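Local coordinates for phosphatidylinositol-specific phospholipase C (Listeria monocytogenes, PDB 2PLC), which belongs to the phosphatidylinositol-specific phospholipase C family, whose X domain is of the TIM-barrel type, at residues Y51-E55 and A56-Y60; L164-S168 and R169-M173; V241-L244 and T245-V249. One frame throughout, in Å; residues are numbered along the deposited sequence.

All three contacts are local, each within one continuous run of chain, and they share no helix or strand. Contact 1 is mostly buried, its centre about 10 Å from the centre of the chain, and ends helix 50-55 before strand 60-65. Contact 3 closes helix 226-246 at the surface, its centre about 23 Å from that point, with little apolar packing. Both end in a Schellman motif, but an arginine reinforces the first, whereas hydroxyls bond back onto carbonyls in the last turn of the second. Contact 2, partly buried, is a hairpin of strands 164-166 and 169-174, held by cross-strand bonds and an aromatic ring. Contacts 2 and 3 lie on opposite sides of the chain's centre.

Contact 1. Residues Y51-E55 and A56-Y60; sequences YQQLE and AGIRY
Gln53 and Leu54, in the last turn of helix 50-55, receive the backbone of Gly57 and Ile58 in a Schellman motif that ends the helix and turns the chain toward strand 60-65. The motif's long bond runs from Ile58 N to Gln53 O at 3.0 Å, while Gly57, at positive phi (114°), gives its N-H to Leu54 O, 3.0 Å away.

The packed side lies around Ile58 and Ala56. Ile58 CG1, lying anti to the carbonyl carbon (chi1 -63°), is brought back over the helix end and meets Gln53 CB at 3.8 Å, with Pro22 and Thr24 of strand 20-24 also against this side chain. The amide of Gln53 turns to Thr24, Met48 and Thr27. Leu54 CD2 lies 3.6 Å from Ile58 O, and the Leu54 side chain also packs on Ile89 and Phe92 of helix 82-95. Ala56 CB lies against Gln52 O and Gln53 O, and Ala56 N bonds both oxygens weakly, since the bonds are bent.

The looser side is that of Gln52 and Glu55, whose side chains leave the turn.

Arg59 bends at chi2 (-63°), which carries its guanidinium back to the turn, its NH2 salt-bridged to Glu99. Arg59 NH1 meets Leu54 O at 2.8 Å, in the carbonyl plane on a lone pair, whereas Gly57 N reaches the same oxygen from above that plane; Arg59 NH1 also bonds Ile58 O at 2.8 Å.

Contact 2. Residues L164-S168 and R169-M173; sequences LVINS and RKFGM
Ile166 lies across one face of the Phe171 ring, the two side chains meeting at about a right angle. The approach is a CH-pi contact: Ile166 CD1 stands 4.1 Å from the centroid of the Phe171 ring, 15° off the normal. Nearer the backbone, Ile166 CB comes to 3.5 Å from Phe171 CE1, so the branched carbon as well as the methyl end touches the aromatic group. The ring reaches back across the first strand because CG of Phe171 is anti to its own carbonyl carbon (chi1 -72°). Leu164 adds to the same apolar face through CD2, 4.1 Å from Phe171 CB; Ile123 of helix 114-125 packs against both Leu164 and Phe171.

Backbone hydrogen bonds join the strands. Ile166 N bonds Arg169 O at 2.9 Å, and Phe171 N meets Leu164 O at 2.7 Å. The return bond from Arg169 N to Ile166 O is longer. Together they define a beta hairpin whose strands, 164-166 and 169-171, are linked by a type II' turn from Ile166 to Arg169. Asn167 takes the positive phi (73°) of that turn.

Next to the hydrogen-bonded pair Ile166-Arg169, Val165 and Lys170 form a non-hydrogen-bonded pair and send their side chains to the face away from Phe171. Here the strands meet through CA-H...O contacts, Val165 CA lying 3.4 Å from Arg169 O. The amino group of Lys170 continues to the backbone oxygen of Asp137.

A water accepts from Leu164 N and donates to Phe171 O and Met173 O, at 2.8 Å and 2.9 Å respectively, bridging the strands at the end remote from the turn.

Contact 3. Residues V241-L244 and T245-V249; sequences VLNL and TSEKV
Thr245 and Ser246 turn their hydroxyls back onto the carbonyls one turn earlier, Val241 O and Leu242 O. Thr245 OG1 donates to Val241 O at 2.8 Å, and Thr245 N bonds the same oxygen at 3.0 Å. The two donors reach it from opposite faces of the carbonyl plane, so one oxygen accepts two bonds, one from each side. The hydroxyl gets there because OG1 is anti to the carbonyl carbon and beside the backbone N (chi1 -61°). OG1 also bonds Asn271 ND2, which tethers the helix to the chain's C-terminal region. Ser246 repeats the pattern more loosely: Ser246 OG lies 3.3 Å from Leu242 O, and Ser246 N approaches that oxygen from the other face of its plane.

The regular backbone ladder runs on with Glu247 N to Asn243 O at 3.1 Å. Beyond it the chain changes direction: Val249 N donates to Leu244 O at 2.7 Å, and Lys248 N to Thr245 O at 3.0 Å.

The apolar contact is between Leu244 and Val249, which flank the bend. Val249 folds back so that its CB comes 3.9 Å from Leu244 CG, the two side chains crossing obliquely, and Leu244 also touches Leu252. Val241 packs on Leu252 as well, whereas Asn243, Ser246 and Glu247 lie on the exposed side of the turn.

With Lys248 at positive phi (64°) as the C-prime residue, the bonds Val249 N to Leu244 O and Lys248 N to Thr245 O make a Schellman motif, closing helix 226-246 of the beta-alpha-beta unit that leads from strand 212-216 to strand 253-257.

Contact 1. Residues Y51-E55 and A56-Y60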
ATOM      1  N   TYR A  51      12.453  -2.460   4.214  1.00 15.81           N
ATOM      2  CA  TYR A  51      13.272  -1.268   4.284  1.00 17.28           C
ATOM      3  C   TYR A  51      13.801  -0.815   2.926  1.00 16.60           C
ATOM      4  O   TYR A  51      13.880   0.384   2.654  1.00 22.71           O
ATOM      5  CB  TYR A  51      14.416  -1.478   5.267  1.00 22.72           C
ATOM      6  CG  TYR A  51      15.135  -0.193   5.547  1.00 39.03           C
ATOM      7  CD1 TYR A  51      14.525   0.811   6.302  1.00 45.55           C
ATOM      8  CD2 TYR A  51      16.380   0.066   4.969  1.00 49.38           C
ATOM      9  CE1 TYR A  51      15.133   2.060   6.470  1.00 60.13           C
ATOM     10  CE2 TYR A  51      17.003   1.308   5.123  1.00 63.15           C
ATOM     11  CZ  TYR A  51      16.376   2.307   5.873  1.00 65.70           C
ATOM     12  OH  TYR A  51      16.981   3.555   6.005  1.00 66.86           O
ATOM     13  N   GLN A  52      14.161  -1.770   2.074  1.00 22.69           N
ATOM     14  CA  GLN A  52      14.669  -1.435   0.750  1.00 24.59           C
ATOM     15  C   GLN A  52      13.579  -0.801  -0.105  1.00 24.62           C
ATOM     16  O   GLN A  52      13.852   0.102  -0.895  1.00 31.25           O
ATOM     17  CB  GLN A  52      15.204  -2.677   0.048  1.00 29.78           C
ATOM     18  CG  GLN A  52      16.334  -3.353   0.771  1.00 38.33           C
ATOM     19  CD  GLN A  52      16.936  -4.468  -0.043  1.00 40.73           C
ATOM     20  OE1 GLN A  52      18.141  -4.491  -0.280  1.00 52.26           O
ATOM     21  NE2 GLN A  52      16.096  -5.396  -0.497  1.00 35.78           N
ATOM     22  N   GLN A  53      12.352  -1.297   0.047  1.00 20.95           N
ATOM     23  CA  GLN A  53      11.205  -0.791  -0.702  1.00 21.44           C
ATOM     24  C   GLN A  53      10.922   0.667  -0.350  1.00 18.67           C
ATOM     25  O   GLN A  53      10.651   1.486  -1.228  1.00 20.80           O
ATOM     26  CB  GLN A  53       9.968  -1.634  -0.410  1.00 15.04           C
ATOM     27  CG  GLN A  53      10.037  -3.061  -0.924  1.00 11.37           C
ATOM     28  CD  GLN A  53       8.805  -3.859  -0.553  1.00 18.59           C
ATOM     29  OE1 GLN A  53       7.694  -3.324  -0.528  1.00 21.26           O
ATOM     30  NE2 GLN A  53       8.991  -5.141  -0.246  1.00 13.00           N
ATOM     31  N   LEU A  54      11.011   0.989   0.937  1.00 14.42           N
ATOM     32  CA  LEU A  54      10.777   2.355   1.393  1.00 17.77           C
ATOM     33  C   LEU A  54      11.832   3.289   0.809  1.00 12.57           C
ATOM     34  O   LEU A  54      11.499   4.344   0.279  1.00 23.77           O
ATOM     35  CB  LEU A  54      10.768   2.420   2.922  1.00 15.75           C
ATOM     36  CG  LEU A  54       9.652   1.631   3.619  1.00 20.30           C
ATOM     37  CD1 LEU A  54       9.737   1.819   5.129  1.00 15.81           C
ATOM     38  CD2 LEU A  54       8.295   2.077   3.104  1.00 14.23           C
ATOM     39  N   GLU A  55      13.095   2.885   0.875  1.00 19.81           N
ATOM     40  CA  GLU A  55      14.177   3.697   0.321  1.00 22.91           C
ATOM     41  C   GLU A  55      14.082   3.816  -1.201  1.00 21.15           C
ATOM     42  O   GLU A  55      14.617   4.756  -1.785  1.00 23.85           O
ATOM     43  CB  GLU A  55      15.548   3.131   0.700  1.00 26.80           C
ATOM     44  CG  GLU A  55      15.907   3.275   2.165  1.00 36.77           C
ATOM     45  CD  GLU A  55      17.412   3.375   2.389  1.00 44.73           C
ATOM     46  OE1 GLU A  55      18.180   2.661   1.697  1.00 47.29           O
ATOM     47  OE2 GLU A  55      17.823   4.180   3.259  1.00 38.58           O
ATOM     48  N   ALA A  56      13.413   2.852  -1.835  1.00 22.17           N
ATOM     49  CA  ALA A  56      13.232   2.854  -3.283  1.00 14.12           C
ATOM     50  C   ALA A  56      12.078   3.768  -3.712  1.00 18.12           C
ATOM     51  O   ALA A  56      11.875   4.007  -4.904  1.00 17.97           O
ATOM     52  CB  ALA A  56      12.999   1.437  -3.788  1.00 13.77           C
ATOM     53  N   GLY A  57      11.301   4.249  -2.746  1.00 16.61           N
ATOM     54  CA  GLY A  57      10.199   5.132  -3.082  1.00 11.15           C
ATOM     55  C   GLY A  57       8.803   4.601  -2.824  1.00 13.21           C
ATOM     56  O   GLY A  57       7.837   5.339  -2.980  1.00 14.29           O
ATOM     57  N   ILE A  58       8.682   3.332  -2.444  1.00 12.61           N
ATOM     58  CA  ILE A  58       7.375   2.739  -2.164  1.00 14.01           C
ATOM     59  C   ILE A  58       6.767   3.481  -0.977  1.00 16.48           C
ATOM     60  O   ILE A  58       7.436   3.685   0.033  1.00 15.99           O
ATOM     61  CB  ILE A  58       7.505   1.232  -1.817  1.00 15.17           C
ATOM     62  CG1 ILE A  58       8.060   0.448  -3.012  1.00 13.33           C
ATOM     63  CG2 ILE A  58       6.172   0.664  -1.355  1.00  5.94           C
ATOM     64  CD1 ILE A  58       7.242   0.564  -4.279  1.00 12.48           C
ATOM     65  N   ARG A  59       5.519   3.920  -1.113  1.00 14.51           N
ATOM     66  CA  ARG A  59       4.865   4.645  -0.026  1.00 13.97           C
ATOM     67  C   ARG A  59       3.555   4.011   0.395  1.00 13.03           C
ATOM     68  O   ARG A  59       2.827   4.547   1.227  1.00 16.15           O
ATOM     69  CB  ARG A  59       4.645   6.113  -0.393  1.00 16.77           C
ATOM     70  CG  ARG A  59       5.921   6.934  -0.469  1.00 17.80           C
ATOM     71  CD  ARG A  59       6.642   7.016   0.866  1.00 11.69           C
ATOM     72  NE  ARG A  59       7.907   7.727   0.725  1.00 20.12           N
ATOM     73  CZ  ARG A  59       9.070   7.148   0.442  1.00 25.31           C
ATOM     74  NH1 ARG A  59       9.139   5.833   0.277  1.00 23.64           N
ATOM     75  NH2 ARG A  59      10.164   7.890   0.289  1.00 19.41           N
ATOM     76  N   TYR A  60       3.234   2.886  -0.226  1.00 16.42           N
ATOM     77  CA  TYR A  60       2.031   2.152   0.117  1.00 13.58           C
ATOM     78  C   TYR A  60       2.474   0.728   0.375  1.00 16.86           C
ATOM     79  O   TYR A  60       3.161   0.131  -0.459  1.00 15.37           O
ATOM     80  CB  TYR A  60       1.020   2.172  -1.034  1.00 14.61           C
ATOM     81  CG  TYR A  60      -0.102   1.171  -0.855  1.00  7.91           C
ATOM     82  CD1 TYR A  60      -1.241   1.494  -0.130  1.00 11.79           C
ATOM     83  CD2 TYR A  60       0.003  -0.119  -1.375  1.00 20.11           C
ATOM     84  CE1 TYR A  60      -2.251   0.562   0.082  1.00  8.53           C
ATOM     85  CE2 TYR A  60      -0.997  -1.060  -1.171  1.00 11.40           C
ATOM     86  CZ  TYR A  60      -2.120  -0.710  -0.441  1.00 15.06           C
ATOM     87  OH  TYR A  60      -3.110  -1.638  -0.237  1.00 13.80           O
TER

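Contact 2. Residues L164-S168 and R169-M173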
ATOM      1  N   LEU A 164      -9.967   1.303  13.195  1.00 45.86           N
ATOM      2  CA  LEU A 164      -9.367   1.042  14.497  1.00 41.40           C
ATOM      3  C   LEU A 164      -9.542   2.232  15.438  1.00 42.67           C
ATOM      4  O   LEU A 164      -9.038   3.329  15.180  1.00 36.46           O
ATOM      5  CB  LEU A 164      -7.875   0.729  14.348  1.00 37.31           C
ATOM      6  CG  LEU A 164      -7.142   0.373  15.644  1.00 33.90           C
ATOM      7  CD1 LEU A 164      -7.552  -1.021  16.105  1.00 34.71           C
ATOM      8  CD2 LEU A 164      -5.650   0.432  15.421  1.00 38.21           C
ATOM      9  N   VAL A 165     -10.268   2.004  16.527  1.00 43.66           N
ATOM     10  CA  VAL A 165     -10.502   3.044  17.518  1.00 44.95           C
ATOM     11  C   VAL A 165      -9.818   2.673  18.832  1.00 43.39           C
ATOM     12  O   VAL A 165     -10.098   1.625  19.417  1.00 42.79           O
ATOM     13  CB  VAL A 165     -12.014   3.259  17.777  1.00 47.10           C
ATOM     14  CG1 VAL A 165     -12.215   4.394  18.760  1.00 45.93           C
ATOM     15  CG2 VAL A 165     -12.747   3.556  16.475  1.00 47.54           C
ATOM     16  N   ILE A 166      -8.882   3.512  19.258  1.00 43.27           N
ATOM     17  CA  ILE A 166      -8.167   3.299  20.511  1.00 47.95           C
ATOM     18  C   ILE A 166      -8.415   4.545  21.351  1.00 53.30           C
ATOM     19  O   ILE A 166      -7.923   5.634  21.032  1.00 51.29           O
ATOM     20  CB  ILE A 166      -6.641   3.080  20.293  1.00 44.15           C
ATOM     21  CG1 ILE A 166      -6.403   1.916  19.324  1.00 36.24           C
ATOM     22  CG2 ILE A 166      -5.955   2.765  21.624  1.00 39.42           C
ATOM     23  CD1 ILE A 166      -4.942   1.659  19.016  1.00 30.10           C
ATOM     24  N   ASN A 167      -9.205   4.368  22.411  1.00 62.33           N
ATOM     25  CA  ASN A 167      -9.600   5.440  23.325  1.00 65.83           C
ATOM     26  C   ASN A 167     -10.616   6.344  22.642  1.00 63.47           C
ATOM     27  O   ASN A 167     -11.709   5.902  22.294  1.00 63.04           O
ATOM     28  CB  ASN A 167      -8.388   6.242  23.813  1.00 74.03           C
ATOM     29  CG  ASN A 167      -7.599   5.510  24.878  1.00 82.47           C
ATOM     30  OD1 ASN A 167      -7.969   5.519  26.053  1.00 89.15           O
ATOM     31  ND2 ASN A 167      -6.512   4.862  24.473  1.00 84.91           N
ATOM     32  N   SER A 168     -10.259   7.605  22.446  1.00 65.00           N
ATOM     33  CA  SER A 168     -11.157   8.544  21.789  1.00 70.28           C
ATOM     34  C   SER A 168     -10.605   8.935  20.426  1.00 66.83           C
ATOM     35  O   SER A 168     -11.072   9.893  19.808  1.00 68.45           O
ATOM     36  CB  SER A 168     -11.355   9.787  22.657  1.00 77.03           C
ATOM     37  OG  SER A 168     -12.021   9.455  23.863  1.00 87.72           O
ATOM     38  N   ARG A 169      -9.613   8.178  19.964  1.00 62.19           N
ATOM     39  CA  ARG A 169      -8.980   8.442  18.680  1.00 56.14           C
ATOM     40  C   ARG A 169      -9.240   7.334  17.662  1.00 52.82           C
ATOM     41  O   ARG A 169      -9.220   6.145  17.996  1.00 51.97           O
ATOM     42  CB  ARG A 169      -7.470   8.640  18.858  1.00 52.91           C
ATOM     43  CG  ARG A 169      -7.093   9.759  19.813  1.00 54.04           C
ATOM     44  CD  ARG A 169      -7.648  11.106  19.363  1.00 59.56           C
ATOM     45  NE  ARG A 169      -6.907  11.680  18.240  1.00 60.84           N
ATOM     46  CZ  ARG A 169      -7.208  12.838  17.655  1.00 62.23           C
ATOM     47  NH1 ARG A 169      -8.241  13.556  18.080  1.00 60.14           N
ATOM     48  NH2 ARG A 169      -6.465  13.291  16.657  1.00 61.79           N
ATOM     49  N   LYS A 170      -9.516   7.750  16.429  1.00 48.12           N
ATOM     50  CA  LYS A 170      -9.766   6.839  15.318  1.00 41.40           C
ATOM     51  C   LYS A 170      -8.491   6.820  14.481  1.00 38.22           C
ATOM     52  O   LYS A 170      -8.123   7.826  13.871  1.00 35.22           O
ATOM     53  CB  LYS A 170     -10.947   7.336  14.478  1.00 47.02           C
ATOM     54  CG  LYS A 170     -11.380   6.377  13.379  1.00 50.15           C
ATOM     55  CD  LYS A 170     -12.614   6.880  12.637  1.00 53.93           C
ATOM     56  CE  LYS A 170     -12.323   8.144  11.844  1.00 57.61           C
ATOM     57  NZ  LYS A 170     -13.480   8.538  10.988  1.00 61.34           N
ATOM     58  N   PHE A 171      -7.805   5.682  14.499  1.00 34.49           N
ATOM     59  CA  PHE A 171      -6.551   5.505  13.771  1.00 31.87           C
ATOM     60  C   PHE A 171      -6.741   5.231  12.287  1.00 32.50           C
ATOM     61  O   PHE A 171      -7.029   4.106  11.877  1.00 32.37           O
ATOM     62  CB  PHE A 171      -5.714   4.401  14.424  1.00 30.95           C
ATOM     63  CG  PHE A 171      -5.122   4.802  15.746  1.00 34.38           C
ATOM     64  CD1 PHE A 171      -5.942   5.106  16.830  1.00 38.24           C
ATOM     65  CD2 PHE A 171      -3.744   4.910  15.898  1.00 34.81           C
ATOM     66  CE1 PHE A 171      -5.397   5.515  18.044  1.00 42.16           C
ATOM     67  CE2 PHE A 171      -3.187   5.318  17.107  1.00 34.13           C
ATOM     68  CZ  PHE A 171      -4.014   5.622  18.183  1.00 41.27           C
ATOM     69  N   GLY A 172      -6.553   6.273  11.484  1.00 30.12           N
ATOM     70  CA  GLY A 172      -6.719   6.140  10.051  1.00 31.45           C
ATOM     71  C   GLY A 172      -8.163   5.907   9.656  1.00 32.28           C
ATOM     72  O   GLY A 172      -9.076   6.533  10.198  1.00 36.63           O
ATOM     73  N   MET A 173      -8.367   4.982   8.722  1.00 28.74           N
ATOM     74  CA  MET A 173      -9.700   4.654   8.227  1.00 28.42           C
ATOM     75  C   MET A 173      -9.843   3.185   7.833  1.00 27.27           C
ATOM     76  O   MET A 173      -8.886   2.414   7.875  1.00 32.08           O
ATOM     77  CB  MET A 173     -10.061   5.568   7.043  1.00 34.25           C
ATOM     78  CG  MET A 173      -8.912   5.804   6.065  1.00 33.70           C
ATOM     79  SD  MET A 173      -9.213   7.076   4.816  1.00 39.29           S
ATOM     80  CE  MET A 173      -9.003   8.574   5.770  1.00 29.03           C
TER
HETATM   81  O   HOH W   1      -8.295   1.950  10.691  1.00 33.25           O

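Contact 3. Residues V241-L244 and T245-V249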
ATOM      1  N   VAL A 241       2.189   5.324 -18.055  1.00 26.13           N
ATOM      2  CA  VAL A 241       2.393   6.429 -17.126  1.00 23.07           C
ATOM      3  C   VAL A 241       3.303   7.484 -17.754  1.00 26.85           C
ATOM      4  O   VAL A 241       3.078   8.680 -17.589  1.00 30.99           O
ATOM      5  CB  VAL A 241       3.001   5.936 -15.797  1.00 20.22           C
ATOM      6  CG1 VAL A 241       3.208   7.100 -14.844  1.00 20.73           C
ATOM      7  CG2 VAL A 241       2.088   4.894 -15.164  1.00 22.03           C
ATOM      8  N   LEU A 242       4.312   7.037 -18.496  1.00 24.93           N
ATOM      9  CA  LEU A 242       5.242   7.948 -19.168  1.00 30.05           C
ATOM     10  C   LEU A 242       4.519   8.814 -20.205  1.00 30.56           C
ATOM     11  O   LEU A 242       4.794  10.008 -20.332  1.00 32.78           O
ATOM     12  CB  LEU A 242       6.369   7.146 -19.827  1.00 28.08           C
ATOM     13  CG  LEU A 242       7.735   7.141 -19.132  1.00 27.47           C
ATOM     14  CD1 LEU A 242       7.580   7.361 -17.643  1.00 29.59           C
ATOM     15  CD2 LEU A 242       8.468   5.843 -19.427  1.00 20.25           C
ATOM     16  N   ASN A 243       3.577   8.206 -20.920  1.00 32.90           N
ATOM     17  CA  ASN A 243       2.787   8.902 -21.931  1.00 37.39           C
ATOM     18  C   ASN A 243       1.910   9.976 -21.283  1.00 34.09           C
ATOM     19  O   ASN A 243       1.899  11.127 -21.716  1.00 36.09           O
ATOM     20  CB  ASN A 243       1.901   7.897 -22.675  1.00 46.13           C
ATOM     21  CG  ASN A 243       1.073   8.544 -23.770  1.00 59.56           C
ATOM     22  OD1 ASN A 243      -0.097   8.200 -23.966  1.00 65.09           O
ATOM     23  ND2 ASN A 243       1.675   9.487 -24.492  1.00 68.15           N
ATOM     24  N   LEU A 244       1.171   9.572 -20.253  1.00 31.91           N
ATOM     25  CA  LEU A 244       0.276  10.455 -19.511  1.00 30.76           C
ATOM     26  C   LEU A 244       1.007  11.633 -18.872  1.00 31.69           C
ATOM     27  O   LEU A 244       0.413  12.682 -18.637  1.00 34.65           O
ATOM     28  CB  LEU A 244      -0.472   9.657 -18.445  1.00 29.61           C
ATOM     29  CG  LEU A 244      -1.946   9.350 -18.709  1.00 34.41           C
ATOM     30  CD1 LEU A 244      -2.184   8.910 -20.147  1.00 37.94           C
ATOM     31  CD2 LEU A 244      -2.406   8.293 -17.729  1.00 35.15           C
ATOM     32  N   THR A 245       2.289  11.451 -18.573  1.00 35.15           N
ATOM     33  CA  THR A 245       3.093  12.518 -17.987  1.00 37.42           C
ATOM     34  C   THR A 245       3.379  13.558 -19.078  1.00 44.49           C
ATOM     35  O   THR A 245       3.374  14.765 -18.816  1.00 46.35           O
ATOM     36  CB  THR A 245       4.414  11.970 -17.397  1.00 35.69           C
ATOM     37  OG1 THR A 245       4.118  11.027 -16.357  1.00 26.33           O
ATOM     38  CG2 THR A 245       5.270  13.100 -16.820  1.00 32.87           C
ATOM     39  N   SER A 246       3.600  13.081 -20.304  1.00 46.53           N
ATOM     40  CA  SER A 246       3.862  13.948 -21.456  1.00 46.69           C
ATOM     41  C   SER A 246       2.615  14.770 -21.749  1.00 44.38           C
ATOM     42  O   SER A 246       2.699  15.933 -22.141  1.00 51.96           O
ATOM     43  CB  SER A 246       4.204  13.114 -22.696  1.00 45.02           C
ATOM     44  OG  SER A 246       5.393  12.369 -22.511  1.00 55.68           O
ATOM     45  N   GLU A 247       1.458  14.144 -21.557  1.00 34.82           N
ATOM     46  CA  GLU A 247       0.171  14.787 -21.784  1.00 37.68           C
ATOM     47  C   GLU A 247      -0.239  15.662 -20.607  1.00 37.45           C
ATOM     48  O   GLU A 247      -1.365  16.167 -20.568  1.00 44.61           O
ATOM     49  CB  GLU A 247      -0.911  13.731 -22.040  1.00 42.75           C
ATOM     50  CG  GLU A 247      -0.719  12.943 -23.320  1.00 51.21           C
ATOM     51  CD  GLU A 247      -0.645  13.836 -24.544  1.00 61.20           C
ATOM     52  OE1 GLU A 247      -1.676  14.441 -24.915  1.00 58.63           O
ATOM     53  OE2 GLU A 247       0.454  13.938 -25.129  1.00 65.98           O
ATOM     54  N   LYS A 248       0.674  15.835 -19.652  1.00 35.67           N
ATOM     55  CA  LYS A 248       0.417  16.651 -18.463  1.00 39.64           C
ATOM     56  C   LYS A 248      -0.704  16.094 -17.574  1.00 31.08           C
ATOM     57  O   LYS A 248      -1.432  16.850 -16.932  1.00 34.30           O
ATOM     58  CB  LYS A 248       0.091  18.100 -18.862  1.00 46.09           C
ATOM     59  CG  LYS A 248       1.244  19.088 -18.750  1.00 53.27           C
ATOM     60  CD  LYS A 248       2.326  18.848 -19.781  1.00 61.57           C
ATOM     61  CE  LYS A 248       3.355  19.971 -19.747  1.00 70.81           C
ATOM     62  NZ  LYS A 248       4.410  19.810 -20.787  1.00 72.24           N
ATOM     63  N   VAL A 249      -0.832  14.770 -17.532  1.00 30.67           N
ATOM     64  CA  VAL A 249      -1.856  14.123 -16.717  1.00 26.97           C
ATOM     65  C   VAL A 249      -1.248  13.531 -15.445  1.00 29.57           C
ATOM     66  O   VAL A 249      -0.457  12.587 -15.509  1.00 29.87           O
ATOM     67  CB  VAL A 249      -2.577  13.016 -17.503  1.00 26.03           C
ATOM     68  CG1 VAL A 249      -3.726  12.455 -16.682  1.00 27.09           C
ATOM     69  CG2 VAL A 249      -3.086  13.564 -18.825  1.00 28.09           C
TER